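Local coordinates for molybdopterin-guanine dinucleotide biosynthesis protein B (Escherichia coli, PDB 1NP6) that binds GTP, hydrolyses it weakly, and may act as an adapter in the biosynthesis and use of the molybdopterin guanine dinucleotide cofactor, at residues 87-92 with 107-112. Residues are numbered along the deposited sequence; the frame is centred on the assembly and turned at random.
Sequences LDLQFL and EGFKHE
The ring of F109 reaches from the loop after strand 103-107 in among L87, just before helix 89-95, and L89 and L92 in its first turn. CB leaves the backbone toward the helix, and with CG beside the backbone N (chi1 -69°) the ring is carried between these leucines. Along one edge, F109 CD2 and F109 CE2 each lie 4.0 Å from L87 CD2, which sits near the ring plane alongside the bond between them. L89 CD2 instead lies over a face, offset toward the rim, with F109 CE1 its nearest ring atom at 4.1 Å. That methyl stands 4.2 Å from the F109 ring centroid and 12° off the normal, a CH-pi contact. At the tip, F109 CZ meets L92 CD1 obliquely at 4.3 Å. Leucine suits position 89 because its fork serves two partners: while CD2 covers the ring, L89 CD1 packs 4.3 Å from E112 CA, against the loop backbone. The flat phenyl of F109 offers a face and an edge to pack against without needing a polar partner.

Both segments are shaped locally by polar groups. D88 is the N-cap of the helix, its OD1 accepting from F91 N at 3.2 Å, a role suited to a short carboxylate. The carboxylate of E112 turns back along its own loop, where OE2 takes a weak hydrogen bond from F109 N; its side chain also lies near K19, an inferred GTP-binding residue of the P-loop.

Around this contact, H42 meets the F109 ring with inclined planes, while A70 and W75 of the second subunit pack on F109 and L92 of the same cluster. No hydrogen bond joins the two segments, so apolar packing and dispersion join the start of the helix to the loop after strand 103-107.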
loop_
_atom_site.group_PDB
_atom_site.type_symbol
_atom_site.label_atom_id
_atom_site.label_comp_id
_atom_site.label_asym_id
_atom_site.label_seq_id
_atom_site.Cartn_x
_atom_site.Cartn_y
_atom_site.Cartn_z
ATOM N N LEU B 87 12.633 6.776 3.356
ATOM C CA LEU B 87 13.682 5.799 3.669
ATOM C C LEU B 87 13.763 5.412 5.148
ATOM O O LEU B 87 14.732 4.795 5.581
ATOM C CB LEU B 87 15.048 6.294 3.185
ATOM C CG LEU B 87 15.258 6.570 1.694
ATOM C CD1 LEU B 87 16.490 7.449 1.520
ATOM C CD2 LEU B 87 15.412 5.278 0.901
ATOM N N ASP B 88 12.741 5.772 5.912
ATOM C CA ASP B 88 12.683 5.497 7.352
ATOM C C ASP B 88 12.163 4.074 7.543
ATOM O O ASP B 88 10.961 3.836 7.457
ATOM C CB ASP B 88 11.743 6.527 7.980
ATOM C CG ASP B 88 11.733 6.513 9.506
ATOM O OD1 ASP B 88 11.996 5.471 10.151
ATOM O OD2 ASP B 88 11.413 7.534 10.150
ATOM N N LEU B 89 13.085 3.142 7.777
ATOM C CA LEU B 89 12.785 1.714 7.934
ATOM C C LEU B 89 11.818 1.375 9.055
ATOM O O LEU B 89 10.941 0.532 8.884
ATOM C CB LEU B 89 14.074 0.907 8.138
ATOM C CG LEU B 89 14.850 0.436 6.906
ATOM C CD1 LEU B 89 15.972 -0.507 7.323
ATOM C CD2 LEU B 89 13.937 -0.229 5.879
ATOM N N GLN B 90 11.979 2.001 10.215
ATOM C CA GLN B 90 11.079 1.682 11.325
ATOM C C GLN B 90 9.677 2.225 11.078
ATOM O O GLN B 90 8.692 1.623 11.527
ATOM C CB GLN B 90 11.621 2.165 12.689
ATOM C CG GLN B 90 12.900 1.442 13.177
ATOM C CD GLN B 90 12.697 -0.020 13.617
ATOM O OE1 GLN B 90 13.675 -0.729 13.854
ATOM N NE2 GLN B 90 11.445 -0.463 13.727
ATOM N N PHE B 91 9.582 3.348 10.369
ATOM C CA PHE B 91 8.283 3.888 9.991
ATOM C C PHE B 91 7.602 2.910 9.022
ATOM O O PHE B 91 6.448 2.512 9.224
ATOM C CB PHE B 91 8.408 5.280 9.353
ATOM C CG PHE B 91 7.081 5.855 8.869
ATOM C CD1 PHE B 91 6.136 6.344 9.776
ATOM C CD2 PHE B 91 6.779 5.882 7.513
ATOM C CE1 PHE B 91 4.912 6.850 9.332
ATOM C CE2 PHE B 91 5.564 6.385 7.055
ATOM C CZ PHE B 91 4.624 6.865 7.958
ATOM N N LEU B 92 8.336 2.512 7.996
ATOM C CA LEU B 92 7.785 1.616 6.982
ATOM C C LEU B 92 7.265 0.322 7.615
ATOM O O LEU B 92 6.107 -0.034 7.407
ATOM C CB LEU B 92 8.795 1.360 5.856
ATOM C CG LEU B 92 9.091 2.539 4.921
ATOM C CD1 LEU B 92 10.211 2.175 3.956
ATOM C CD2 LEU B 92 7.846 3.025 4.170
ATOM N N GLU B 107 15.590 -5.528 2.114
ATOM C CA GLU B 107 16.509 -5.631 0.971
ATOM C C GLU B 107 16.585 -4.387 0.040
ATOM O O GLU B 107 15.577 -3.740 -0.238
ATOM C CB GLU B 107 16.095 -6.855 0.141
ATOM C CG GLU B 107 16.632 -6.863 -1.270
ATOM C CD GLU B 107 15.796 -7.715 -2.186
ATOM O OE1 GLU B 107 14.561 -7.530 -2.206
ATOM O OE2 GLU B 107 16.383 -8.576 -2.869
ATOM N N GLY B 108 17.789 -4.072 -0.446
ATOM C CA GLY B 108 17.977 -3.089 -1.511
ATOM C C GLY B 108 18.252 -1.647 -1.092
ATOM O O GLY B 108 18.476 -0.778 -1.948
ATOM N N PHE B 109 18.237 -1.394 0.213
ATOM C CA PHE B 109 18.502 -0.055 0.759
ATOM C C PHE B 109 20.003 0.211 0.937
ATOM O O PHE B 109 20.759 -0.676 1.347
ATOM C CB PHE B 109 17.775 0.139 2.098
ATOM C CG PHE B 109 16.259 0.212 1.972
ATOM C CD1 PHE B 109 15.486 -0.953 1.971
ATOM C CD2 PHE B 109 15.610 1.443 1.860
ATOM C CE1 PHE B 109 14.094 -0.895 1.836
ATOM C CE2 PHE B 109 14.217 1.515 1.736
ATOM C CZ PHE B 109 13.458 0.343 1.725
ATOM N N LYS B 110 20.418 1.438 0.623
ATOM C CA LYS B 110 21.805 1.883 0.800
ATOM C C LYS B 110 22.241 1.794 2.263
ATOM O O LYS B 110 23.351 1.344 2.561
ATOM C CB LYS B 110 21.965 3.323 0.308
ATOM C CG LYS B 110 23.074 3.531 -0.714
ATOM C CD LYS B 110 23.148 4.991 -1.165
ATOM C CE LYS B 110 22.292 5.243 -2.403
ATOM N NZ LYS B 110 20.883 5.570 -2.043
ATOM N N HIS B 111 21.359 2.216 3.168
ATOM C CA HIS B 111 21.638 2.163 4.596
ATOM C C HIS B 111 20.590 1.340 5.339
ATOM O O HIS B 111 19.400 1.682 5.334
ATOM C CB HIS B 111 21.735 3.575 5.168
ATOM C CG HIS B 111 22.844 4.388 4.570
ATOM N ND1 HIS B 111 24.036 4.616 5.223
ATOM C CD2 HIS B 111 22.940 5.024 3.377
ATOM C CE1 HIS B 111 24.818 5.360 4.459
ATOM N NE2 HIS B 111 24.177 5.620 3.333
ATOM N N GLU B 112 21.046 0.247 5.958
ATOM C CA GLU B 112 20.188 -0.682 6.713
ATOM C C GLU B 112 20.818 -1.064 8.050
ATOM O O GLU B 112 21.690 -1.939 8.114
ATOM C CB GLU B 112 19.874 -1.951 5.894
ATOM C CG GLU B 112 20.301 -1.872 4.440
ATOM C CD GLU B 112 19.845 -3.060 3.617
ATOM O OE1 GLU B 112 20.673 -3.965 3.386
ATOM O OE2 GLU B 112 18.673 -3.065 3.190
#